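L-cysteine S-thiosulfotransferase subunit SoxA (PDB 2C1D) forms, with SoxX, the heme enzyme that joins thiosulfate to a cysteine of the sulfur carrier SoxYZ, passing the electrons to cytochrome c. Local coordinates at residues E17-L28 against Y247-E258; T171-S179 against R227-K235. One frame throughout, in Å; residues are numbered along the deposited sequence.

Contact 1 (E17-L28 against Y247-E258)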
loop_
_atom_site.group_PDB
_atom_site.type_symbol
_atom_site.label_atom_id
_atom_site.label_comp_id
_atom_site.label_asym_id
_atom_site.label_seq_id
_atom_site.Cartn_x
_atom_site.Cartn_y
_atom_site.Cartn_z
ATOM N N GLU A 17 2.763 17.043 20.412
ATOM C CA GLU A 17 2.036 17.386 19.228
ATOM C C GLU A 17 2.624 16.631 18.038
ATOM O O GLU A 17 3.844 16.549 17.882
ATOM C CB GLU A 17 2.113 18.897 18.994
ATOM C CG GLU A 17 1.557 19.742 20.148
ATOM C CD GLU A 17 1.557 21.231 19.832
ATOM O OE1 GLU A 17 2.058 21.630 18.739
ATOM O OE2 GLU A 17 1.049 22.011 20.680
ATOM N N ILE A 18 1.723 16.082 17.232
ATOM C CA ILE A 18 2.032 15.435 15.978
ATOM C C ILE A 18 1.400 16.269 14.836
ATOM O O ILE A 18 0.183 16.488 14.815
ATOM C CB ILE A 18 1.472 13.994 15.977
ATOM C CG1 ILE A 18 1.965 13.200 17.201
ATOM C CG2 ILE A 18 1.828 13.277 14.664
ATOM C CD1 ILE A 18 3.501 13.070 17.361
ATOM N N VAL A 19 2.234 16.746 13.910
ATOM C CA VAL A 19 1.737 17.364 12.674
ATOM C C VAL A 19 1.229 16.242 11.777
ATOM O O VAL A 19 2.016 15.414 11.294
ATOM C CB VAL A 19 2.839 18.204 11.935
ATOM C CG1 VAL A 19 2.324 18.741 10.576
ATOM C CG2 VAL A 19 3.303 19.381 12.792
ATOM N N THR A 20 -0.076 16.196 11.570
ATOM C CA THR A 20 -0.711 15.184 10.715
ATOM C C THR A 20 -1.265 15.731 9.389
ATOM O O THR A 20 -1.852 14.977 8.602
ATOM C CB THR A 20 -1.865 14.531 11.473
ATOM O OG1 THR A 20 -2.776 15.533 11.964
ATOM C CG2 THR A 20 -1.368 13.813 12.719
ATOM N N LYS A 21 -1.114 17.033 9.178
ATOM C CA LYS A 21 -1.640 17.716 7.994
ATOM C C LYS A 21 -0.753 18.938 7.769
ATOM O O LYS A 21 -0.468 19.710 8.694
ATOM C CB LYS A 21 -3.119 18.089 8.204
ATOM C CG LYS A 21 -3.654 19.232 7.326
ATOM C CD LYS A 21 -5.095 19.626 7.722
ATOM C CE LYS A 21 -5.738 20.552 6.648
ATOM N NZ LYS A 21 -6.875 21.361 7.181
ATOM N N THR A 22 -0.248 19.076 6.559
ATOM C CA THR A 22 0.688 20.141 6.254
ATOM C C THR A 22 0.841 20.304 4.745
ATOM O O THR A 22 0.328 19.480 3.966
ATOM C CB THR A 22 2.047 19.877 6.961
ATOM O OG1 THR A 22 2.877 21.039 6.912
ATOM C CG2 THR A 22 2.869 18.789 6.263
ATOM N N ALA A 23 1.514 21.372 4.338
ATOM C CA ALA A 23 1.747 21.623 2.922
ATOM C C ALA A 23 2.708 20.568 2.392
ATOM O O ALA A 23 3.645 20.181 3.079
ATOM C CB ALA A 23 2.324 23.033 2.702
ATOM N N PRO A 24 2.521 20.124 1.154
ATOM C CA PRO A 24 3.369 19.069 0.603
ATOM C C PRO A 24 4.770 19.567 0.376
ATOM O O PRO A 24 4.944 20.777 0.308
ATOM C CB PRO A 24 2.703 18.739 -0.754
ATOM C CG PRO A 24 1.432 19.464 -0.768
ATOM C CD PRO A 24 1.524 20.595 0.180
ATOM N N PRO A 25 5.746 18.682 0.217
ATOM C CA PRO A 25 7.080 19.099 -0.224
ATOM C C PRO A 25 6.985 19.656 -1.650
ATOM O O PRO A 25 6.035 19.341 -2.351
ATOM C CB PRO A 25 7.884 17.803 -0.178
ATOM C CG PRO A 25 6.885 16.748 -0.339
ATOM C CD PRO A 25 5.670 17.223 0.386
ATOM N N ALA A 26 7.934 20.480 -2.065
ATOM C CA ALA A 26 7.793 21.209 -3.321
ATOM C C ALA A 26 7.571 20.261 -4.512
ATOM O O ALA A 26 6.763 20.548 -5.377
ATOM C CB ALA A 26 9.005 22.132 -3.562
ATOM N N PHE A 27 8.220 19.099 -4.516
ATOM C CA PHE A 27 8.025 18.144 -5.609
ATOM C C PHE A 27 6.622 17.574 -5.736
ATOM O O PHE A 27 6.263 17.050 -6.779
ATOM C CB PHE A 27 9.079 17.038 -5.579
ATOM C CG PHE A 27 8.809 15.919 -4.603
ATOM C CD1 PHE A 27 8.044 14.809 -4.979
ATOM C CD2 PHE A 27 9.394 15.931 -3.342
ATOM C CE1 PHE A 27 7.861 13.735 -4.093
ATOM C CE2 PHE A 27 9.190 14.883 -2.452
ATOM C CZ PHE A 27 8.434 13.775 -2.833
ATOM N N LEU A 28 5.820 17.691 -4.691
ATOM C CA LEU A 28 4.440 17.253 -4.731
ATOM C C LEU A 28 3.430 18.407 -4.818
ATOM O O LEU A 28 2.238 18.177 -4.682
ATOM C CB LEU A 28 4.160 16.434 -3.473
ATOM C CG LEU A 28 3.888 14.942 -3.600
ATOM C CD1 LEU A 28 4.465 14.317 -4.885
ATOM C CD2 LEU A 28 4.357 14.219 -2.347
ATOM N N TYR A 247 11.926 7.203 -1.368
ATOM C CA TYR A 247 11.013 8.013 -2.132
ATOM C C TYR A 247 9.698 8.259 -1.356
ATOM O O TYR A 247 9.236 9.393 -1.260
ATOM C CB TYR A 247 10.747 7.404 -3.507
ATOM C CG TYR A 247 9.768 8.224 -4.256
ATOM C CD1 TYR A 247 10.142 9.449 -4.802
ATOM C CD2 TYR A 247 8.449 7.818 -4.381
ATOM C CE1 TYR A 247 9.218 10.244 -5.480
ATOM C CE2 TYR A 247 7.526 8.610 -5.031
ATOM C CZ TYR A 247 7.920 9.823 -5.579
ATOM O OH TYR A 247 6.979 10.609 -6.215
ATOM N N VAL A 248 9.117 7.204 -0.795
ATOM C CA VAL A 248 7.817 7.306 -0.117
ATOM C C VAL A 248 7.970 8.115 1.174
ATOM O O VAL A 248 7.138 8.955 1.470
ATOM C CB VAL A 248 7.181 5.923 0.143
ATOM C CG1 VAL A 248 5.845 6.035 0.901
ATOM C CG2 VAL A 248 6.919 5.216 -1.172
ATOM N N ALA A 249 9.052 7.903 1.914
ATOM C CA ALA A 249 9.338 8.730 3.075
ATOM C C ALA A 249 9.278 10.238 2.770
ATOM O O ALA A 249 8.720 11.015 3.540
ATOM C CB ALA A 249 10.706 8.378 3.667
ATOM N N SER A 250 9.888 10.629 1.661
ATOM C CA SER A 250 10.004 12.030 1.269
ATOM C C SER A 250 8.656 12.606 0.875
ATOM O O SER A 250 8.469 13.812 0.981
ATOM C CB SER A 250 11.035 12.209 0.147
ATOM O OG SER A 250 10.544 11.772 -1.113
ATOM N N ARG A 251 7.700 11.772 0.433
ATOM C CA ARG A 251 6.352 12.253 0.151
ATOM C C ARG A 251 5.647 12.789 1.405
ATOM O O ARG A 251 4.692 13.554 1.301
ATOM C CB ARG A 251 5.481 11.188 -0.519
ATOM C CG ARG A 251 5.951 10.784 -1.926
ATOM C CD ARG A 251 5.218 9.557 -2.452
ATOM N NE ARG A 251 3.845 9.868 -2.790
ATOM C CZ ARG A 251 3.462 10.388 -3.952
ATOM N NH1 ARG A 251 4.342 10.621 -4.924
ATOM N NH2 ARG A 251 2.175 10.620 -4.159
ATOM N N GLY A 252 6.126 12.411 2.582
ATOM C CA GLY A 252 5.589 12.952 3.820
ATOM C C GLY A 252 6.501 13.922 4.533
ATOM O O GLY A 252 6.301 14.177 5.717
ATOM N N ASN A 253 7.498 14.472 3.844
ATOM C CA ASN A 253 8.358 15.516 4.422
ATOM C C ASN A 253 7.507 16.653 4.970
ATOM O O ASN A 253 6.644 17.200 4.249
ATOM C CB ASN A 253 9.320 16.067 3.366
ATOM C CG ASN A 253 10.587 15.266 3.254
ATOM O OD1 ASN A 253 10.868 14.420 4.105
ATOM N ND2 ASN A 253 11.390 15.557 2.222
ATOM N N GLY A 254 7.712 16.980 6.247
ATOM C CA GLY A 254 6.943 18.018 6.922
ATOM C C GLY A 254 5.976 17.456 7.944
ATOM O O GLY A 254 5.716 18.082 8.972
ATOM N N LEU A 255 5.420 16.279 7.672
ATOM C CA LEU A 255 4.644 15.572 8.689
ATOM C C LEU A 255 5.581 15.149 9.822
ATOM O O LEU A 255 6.785 14.953 9.603
ATOM C CB LEU A 255 3.954 14.341 8.095
ATOM C CG LEU A 255 2.878 14.599 7.043
ATOM C CD1 LEU A 255 2.580 13.330 6.280
ATOM C CD2 LEU A 255 1.607 15.155 7.672
ATOM N N SER A 256 5.042 14.990 11.024
ATOM C CA SER A 256 5.829 14.483 12.126
ATOM C C SER A 256 6.031 12.967 12.058
ATOM O O SER A 256 5.173 12.173 11.629
ATOM C CB SER A 256 5.199 14.809 13.496
ATOM O OG SER A 256 4.985 16.200 13.689
ATOM N N VAL A 257 7.171 12.559 12.559
ATOM C CA VAL A 257 7.369 11.189 12.933
ATOM C C VAL A 257 6.351 10.877 14.037
ATOM O O VAL A 257 6.378 11.502 15.091
ATOM C CB VAL A 257 8.795 10.978 13.449
ATOM C CG1 VAL A 257 8.956 9.593 13.959
ATOM C CG2 VAL A 257 9.804 11.216 12.338
ATOM N N GLU A 258 5.483 9.900 13.813
ATOM C CA GLU A 258 4.484 9.520 14.821
ATOM C C GLU A 258 5.078 8.679 15.955
ATOM O O GLU A 258 4.507 8.638 17.052
ATOM C CB GLU A 258 3.279 8.839 14.153
ATOM C CG GLU A 258 2.555 9.830 13.237
ATOM C CD GLU A 258 1.335 9.304 12.504
ATOM O OE1 GLU A 258 0.670 8.343 12.946
ATOM O OE2 GLU A 258 0.997 9.912 11.462
HETATM O O HOH W 1 6.155 19.668 3.849
#

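Contact 2 (T171-S179 against R227-K235). With HEC (heme c), chain J.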
loop_
_atom_site.group_PDB
_atom_site.type_symbol
_atom_site.label_atom_id
_atom_site.label_comp_id
_atom_site.label_asym_id
_atom_site.label_seq_id
_atom_site.Cartn_x
_atom_site.Cartn_y
_atom_site.Cartn_z
ATOM N N THR A 171 4.920 2.857 -11.397
ATOM C CA THR A 171 4.849 1.686 -12.296
ATOM C C THR A 171 3.621 0.872 -11.995
ATOM O O THR A 171 3.331 0.572 -10.836
ATOM C CB THR A 171 6.113 0.831 -12.173
ATOM O OG1 THR A 171 7.218 1.562 -12.687
ATOM C CG2 THR A 171 6.059 -0.424 -13.099
ATOM N N ARG A 172 2.886 0.502 -13.038
ATOM C CA ARG A 172 1.610 -0.155 -12.835
ATOM C C ARG A 172 1.859 -1.638 -12.918
ATOM O O ARG A 172 1.969 -2.191 -14.011
ATOM C CB ARG A 172 0.597 0.304 -13.868
ATOM C CG ARG A 172 0.253 1.780 -13.715
ATOM C CD ARG A 172 -0.717 2.293 -14.717
ATOM N NE ARG A 172 -2.030 1.712 -14.476
ATOM C CZ ARG A 172 -3.162 2.204 -14.898
ATOM N NH1 ARG A 172 -3.197 3.344 -15.603
ATOM N NH2 ARG A 172 -4.285 1.563 -14.602
ATOM N N TYR A 173 2.024 -2.253 -11.756
ATOM C CA TYR A 173 2.375 -3.656 -11.647
ATOM C C TYR A 173 1.220 -4.660 -11.781
ATOM O O TYR A 173 0.038 -4.352 -11.561
ATOM C CB TYR A 173 3.079 -3.899 -10.320
ATOM C CG TYR A 173 4.428 -3.205 -10.199
ATOM C CD1 TYR A 173 4.628 -2.146 -9.300
ATOM C CD2 TYR A 173 5.513 -3.612 -10.974
ATOM C CE1 TYR A 173 5.858 -1.535 -9.182
ATOM C CE2 TYR A 173 6.748 -2.995 -10.870
ATOM C CZ TYR A 173 6.917 -1.952 -9.988
ATOM O OH TYR A 173 8.168 -1.365 -9.899
ATOM N N GLY A 174 1.604 -5.886 -12.113
ATOM C CA GLY A 174 0.740 -7.035 -11.953
ATOM C C GLY A 174 -0.317 -7.168 -13.023
ATOM O O GLY A 174 -0.422 -6.315 -13.932
ATOM N N GLN A 175 -1.115 -8.233 -12.904
ATOM C CA GLN A 175 -2.228 -8.475 -13.808
ATOM C C GLN A 175 -3.282 -7.379 -13.637
ATOM O O GLN A 175 -3.935 -7.007 -14.596
ATOM C CB GLN A 175 -2.819 -9.879 -13.610
ATOM C CG GLN A 175 -3.918 -10.219 -14.616
ATOM C CD GLN A 175 -4.296 -11.681 -14.609
ATOM O OE1 GLN A 175 -4.211 -12.332 -13.573
ATOM N NE2 GLN A 175 -4.668 -12.217 -15.781
ATOM N N LEU A 176 -3.377 -6.809 -12.430
ATOM C CA LEU A 176 -4.285 -5.702 -12.159
ATOM C C LEU A 176 -3.835 -4.333 -12.682
ATOM O O LEU A 176 -4.648 -3.412 -12.709
ATOM C CB LEU A 176 -4.581 -5.604 -10.646
ATOM C CG LEU A 176 -5.395 -6.757 -10.064
ATOM C CD1 LEU A 176 -5.619 -6.653 -8.516
ATOM C CD2 LEU A 176 -6.722 -6.881 -10.793
ATOM N N GLU A 177 -2.561 -4.215 -13.066
ATOM C CA GLU A 177 -1.994 -3.027 -13.679
ATOM C C GLU A 177 -2.214 -1.779 -12.812
ATOM O O GLU A 177 -2.838 -0.810 -13.239
ATOM C CB GLU A 177 -2.528 -2.848 -15.101
ATOM C CG GLU A 177 -2.142 -4.018 -16.023
ATOM C CD GLU A 177 -2.512 -3.774 -17.485
ATOM O OE1 GLU A 177 -3.565 -4.277 -17.951
ATOM O OE2 GLU A 177 -1.741 -3.061 -18.149
ATOM N N MET A 178 -1.665 -1.822 -11.603
ATOM C CA MET A 178 -1.875 -0.790 -10.602
ATOM C C MET A 178 -0.571 -0.349 -9.946
ATOM O O MET A 178 0.281 -1.160 -9.554
ATOM C CB MET A 178 -2.860 -1.283 -9.541
ATOM C CG MET A 178 -4.279 -1.423 -10.027
ATOM S SD MET A 178 -5.409 -2.198 -8.830
ATOM C CE MET A 178 -6.913 -2.220 -9.906
ATOM N N SER A 179 -0.431 0.959 -9.818
ATOM C CA SER A 179 0.719 1.577 -9.188
ATOM C C SER A 179 0.286 2.128 -7.856
ATOM O O SER A 179 -0.902 2.338 -7.632
ATOM C CB SER A 179 1.218 2.747 -10.004
ATOM O OG SER A 179 0.246 3.785 -9.910
ATOM N N ARG A 227 2.371 -7.289 -4.242
ATOM C CA ARG A 227 1.829 -8.627 -4.421
ATOM C C ARG A 227 0.346 -8.586 -4.803
ATOM O O ARG A 227 -0.139 -9.340 -5.672
ATOM C CB ARG A 227 2.017 -9.384 -3.110
ATOM C CG ARG A 227 1.393 -10.758 -2.996
ATOM C CD ARG A 227 1.419 -11.246 -1.538
ATOM N NE ARG A 227 0.446 -10.457 -0.776
ATOM C CZ ARG A 227 0.528 -10.147 0.524
ATOM N NH1 ARG A 227 1.522 -10.574 1.279
ATOM N NH2 ARG A 227 -0.421 -9.392 1.077
ATOM N N ASP A 228 -0.366 -7.699 -4.134
ATOM C CA ASP A 228 -1.813 -7.622 -4.246
ATOM C C ASP A 228 -2.306 -6.943 -5.526
ATOM O O ASP A 228 -3.496 -6.863 -5.750
ATOM C CB ASP A 228 -2.372 -6.943 -3.002
ATOM C CG ASP A 228 -2.266 -7.831 -1.766
ATOM O OD1 ASP A 228 -2.011 -9.055 -1.903
ATOM O OD2 ASP A 228 -2.432 -7.390 -0.638
ATOM N N THR A 229 -1.394 -6.451 -6.359
ATOM C CA THR A 229 -1.731 -6.112 -7.741
ATOM C C THR A 229 -1.726 -7.343 -8.675
ATOM O O THR A 229 -1.841 -7.196 -9.886
ATOM C CB THR A 229 -0.748 -5.055 -8.292
ATOM O OG1 THR A 229 0.563 -5.624 -8.463
ATOM C CG2 THR A 229 -0.578 -3.853 -7.331
ATOM N N ARG A 230 -1.625 -8.545 -8.107
ATOM C CA ARG A 230 -1.372 -9.780 -8.852
ATOM C C ARG A 230 -0.032 -9.716 -9.594
ATOM O O ARG A 230 0.038 -9.957 -10.823
ATOM C CB ARG A 230 -2.505 -10.126 -9.816
ATOM C CG ARG A 230 -3.858 -10.325 -9.144
ATOM C CD ARG A 230 -5.002 -10.570 -10.110
ATOM N NE ARG A 230 -5.090 -11.984 -10.389
ATOM C CZ ARG A 230 -6.018 -12.807 -9.926
ATOM N NH1 ARG A 230 -7.055 -12.375 -9.226
ATOM N NH2 ARG A 230 -5.941 -14.079 -10.251
ATOM N N ALA A 231 1.016 -9.406 -8.831
ATOM C CA ALA A 231 2.393 -9.281 -9.341
ATOM C C ALA A 231 3.376 -10.147 -8.579
ATOM O O ALA A 231 3.128 -10.552 -7.431
ATOM C CB ALA A 231 2.898 -7.833 -9.240
ATOM N N GLU A 232 4.529 -10.342 -9.224
ATOM C CA GLU A 232 5.733 -10.808 -8.575
ATOM C C GLU A 232 6.218 -9.652 -7.730
ATOM O O GLU A 232 6.485 -8.565 -8.245
ATOM C CB GLU A 232 6.799 -11.167 -9.615
ATOM C CG GLU A 232 8.042 -11.799 -9.001
ATOM C CD GLU A 232 9.221 -11.927 -9.973
ATOM O OE1 GLU A 232 10.328 -12.166 -9.454
ATOM O OE2 GLU A 232 9.052 -11.758 -11.221
ATOM N N THR A 233 6.314 -9.872 -6.430
ATOM C CA THR A 233 6.673 -8.806 -5.516
ATOM C C THR A 233 8.201 -8.780 -5.293
ATOM O O THR A 233 8.953 -9.593 -5.876
ATOM C CB THR A 233 5.837 -8.904 -4.213
ATOM O OG1 THR A 233 6.023 -7.724 -3.403
ATOM C CG2 THR A 233 6.266 -10.090 -3.332
ATOM N N PHE A 234 8.644 -7.779 -4.539
ATOM C CA PHE A 234 10.046 -7.607 -4.229
ATOM C C PHE A 234 10.293 -8.117 -2.822
ATOM O O PHE A 234 9.381 -8.201 -1.996
ATOM C CB PHE A 234 10.476 -6.144 -4.306
ATOM C CG PHE A 234 10.233 -5.478 -5.626
ATOM C CD1 PHE A 234 8.976 -5.020 -5.974
ATOM C CD2 PHE A 234 11.291 -5.244 -6.497
ATOM C CE1 PHE A 234 8.753 -4.365 -7.203
ATOM C CE2 PHE A 234 11.079 -4.590 -7.698
ATOM C CZ PHE A 234 9.811 -4.146 -8.046
ATOM N N LYS A 235 11.549 -8.428 -2.552
ATOM C CA LYS A 235 12.005 -8.818 -1.232
ATOM C C LYS A 235 12.094 -7.601 -0.289
ATOM O O LYS A 235 12.594 -6.547 -0.666
ATOM C CB LYS A 235 13.387 -9.477 -1.405
ATOM C CG LYS A 235 14.111 -10.007 -0.173
ATOM C CD LYS A 235 13.287 -10.273 1.101
ATOM C CE LYS A 235 14.204 -10.554 2.350
ATOM N NZ LYS A 235 13.535 -10.274 3.670
HETATM FE FE HEC J . -1.093 0.823 -0.403
HETATM C CHA HEC J . -2.052 1.114 2.864
HETATM C CHB HEC J . 2.019 2.061 0.488
HETATM C CHC HEC J . -0.041 0.416 -3.584
HETATM C CHD HEC J . -4.271 0.096 -1.354
HETATM N NA HEC J . -0.186 1.479 1.375
HETATM C C1A HEC J . -0.777 1.509 2.604
HETATM C C2A HEC J . 0.168 2.043 3.547
HETATM C C3A HEC J . 1.308 2.300 2.869
HETATM C C4A HEC J . 1.095 1.955 1.492
HETATM C CMA HEC J . 2.621 2.857 3.415
HETATM C CAA HEC J . -0.080 2.271 5.058
HETATM C CBA HEC J . -0.397 3.759 5.291
HETATM C CGA HEC J . -0.578 4.061 6.774
HETATM O O1A HEC J . -0.843 5.240 7.100
HETATM O O2A HEC J . -0.482 3.125 7.636
HETATM N NB HEC J . 0.620 1.165 -1.345
HETATM C C1B HEC J . 1.811 1.627 -0.809
HETATM C C2B HEC J . 2.828 1.530 -1.809
HETATM C C3B HEC J . 2.268 1.096 -2.933
HETATM C C4B HEC J . 0.884 0.829 -2.653
HETATM C CMB HEC J . 4.278 1.979 -1.614
HETATM C CAB HEC J . 2.985 0.845 -4.277
HETATM C CBB HEC J . 3.974 -0.091 -4.139
HETATM N NC HEC J . -2.007 0.348 -2.170
HETATM C C1C HEC J . -1.387 0.259 -3.376
HETATM C C2C HEC J . -2.356 -0.139 -4.378
HETATM C C3C HEC J . -3.551 -0.227 -3.762
HETATM C C4C HEC J . -3.321 0.093 -2.359
HETATM C CMC HEC J . -1.966 -0.355 -5.857
HETATM C CAC HEC J . -4.990 -0.578 -4.274
HETATM C CBC HEC J . -5.271 -1.553 -5.151
HETATM N ND HEC J . -2.833 0.626 0.571
HETATM C C1D HEC J . -4.055 0.307 -0.027
HETATM C C2D HEC J . -5.087 0.216 0.986
HETATM C C3D HEC J . -4.387 0.519 2.289
HETATM C C4D HEC J . -3.006 0.762 1.938
HETATM C CMD HEC J . -6.579 -0.117 0.807
HETATM C CAD HEC J . -5.016 0.611 3.701
HETATM C CBD HEC J . -5.740 1.967 3.807
HETATM C CGD HEC J . -4.785 3.141 3.869
HETATM O O1D HEC J . -4.432 3.754 2.837
HETATM O O2D HEC J . -4.345 3.516 4.958
HETATM O O HOH W 2 -2.881 -13.304 -11.114
#

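Contact 1 (E17-L28 against Y247-E258)
Leu28 lies over one face of the Arg251 guanidinium, with CD2 4.2 Å above the centre of the plane, while the Tyr247 ring carbon CZ sits at its edge. The Phe27 ring meets the end of helix 239-251: Arg251 N is at its edge, and Ser250 OG lies obliquely to it, 3.4 Å from Phe27 CZ. Phe27 and Tyr247 meet with their planes inclined at 46°; Trp162 packs edge-to-face with both rings. With CG held between the backbone N and carbonyl carbon (chi1 81°), Phe27 turns its ring toward the helix. Cutting Phe27 back to an alanine is likely to open a gap beside Tyr247 and Ser250 and to leave Trp162 without one of its aromatic neighbours.

Strand 16-22 and the following loop thus pack on the C-terminal end of helix 239-251 and the turn beyond. Within 16-22, Val19 N donates to Ser256 OG (2.8 Å), and Ser256 N returns a nearly straight bond (170°) to Val19 O, on a lone pair in the carbonyl plane. Thr22 CG2 packs against the backbone of Gly254, the third residue of a type II turn. Arg251 is salt-bridged to Glu185, so Leu28 covers a charge already paired, near heme ligand His184.

Contact 2 (T171-S179 against R227-K235)
Gln175 and Leu176 carry the backbone hydrogen bonds of this contact, both in the type I turn Gly174-Glu177. Gln175 N donates to Arg230 O at 2.9 Å from well above the carbonyl plane (50° out of it), whereas Leu176 N reaches Thr229 O at 3.0 Å with a smaller tilt. Gly174 brings its CA to 3.3 Å from Thr229 O in a CA-H...O contact; a CB there would clash with that oxygen, so the close backbone approach depends on the missing side chain.

Among the polar side chains, Gln175 and Arg230 run side by side, their flat ends turned 69° apart. Gln175 CG stands anti to the backbone N (chi1 -175°), and the extended chain carries OE1 alongside Arg230 NE. The bond from Arg230 NE to Gln175 OE1 is weak (3.3 Å), but a water joins the same two atoms, donating to OE1 and accepting from NE. Gln175 NE2 is hydrogen-bonded to Ala117 O of the SoxX chain, so the amide has partners on both subunits.

Apolar packing does the rest. Leu176 CG rests 3.8 Å from Arg230 CD, laying the leucine across the aliphatic part of the arginine. Phe234 points its edge at the face of Tyr173 in an offset edge-to-face pair, centroids 5.9 Å apart. Thr229 CG2 and Met178 CB both approach the heme methyl CMC.

Glu177 and Met178 both face Tyr173, forming a G1 beta bulge. Ser179 then takes the N-cap of helix 180-184, which carries Cys180, bound covalently to the heme, and the axial iron ligand His184: the heme-attachment site of a c-type cytochrome domain, here bordered by SoxX.

Contact 1 and contact 2 do not touch: their centres are 26 Å apart and their nearest atoms about 9 Å. Both segments of contact 2 fall in the sequence between those of contact 1, and helix 239-251 follows 227-235, its last turn being the start of 247-258. They stand at different distances from heme c #2. In contact 2 the heme is touched directly and SoxX lies alongside, whereas in contact 1 the Arg251 side chain is about 6 Å from that of axial ligand His184 and Glu258 about 7 Å from a bound heme. The active-site persulfide cysteine, Cys225, also an axial ligand of that heme's iron, comes two residues before 227-235 in sequence.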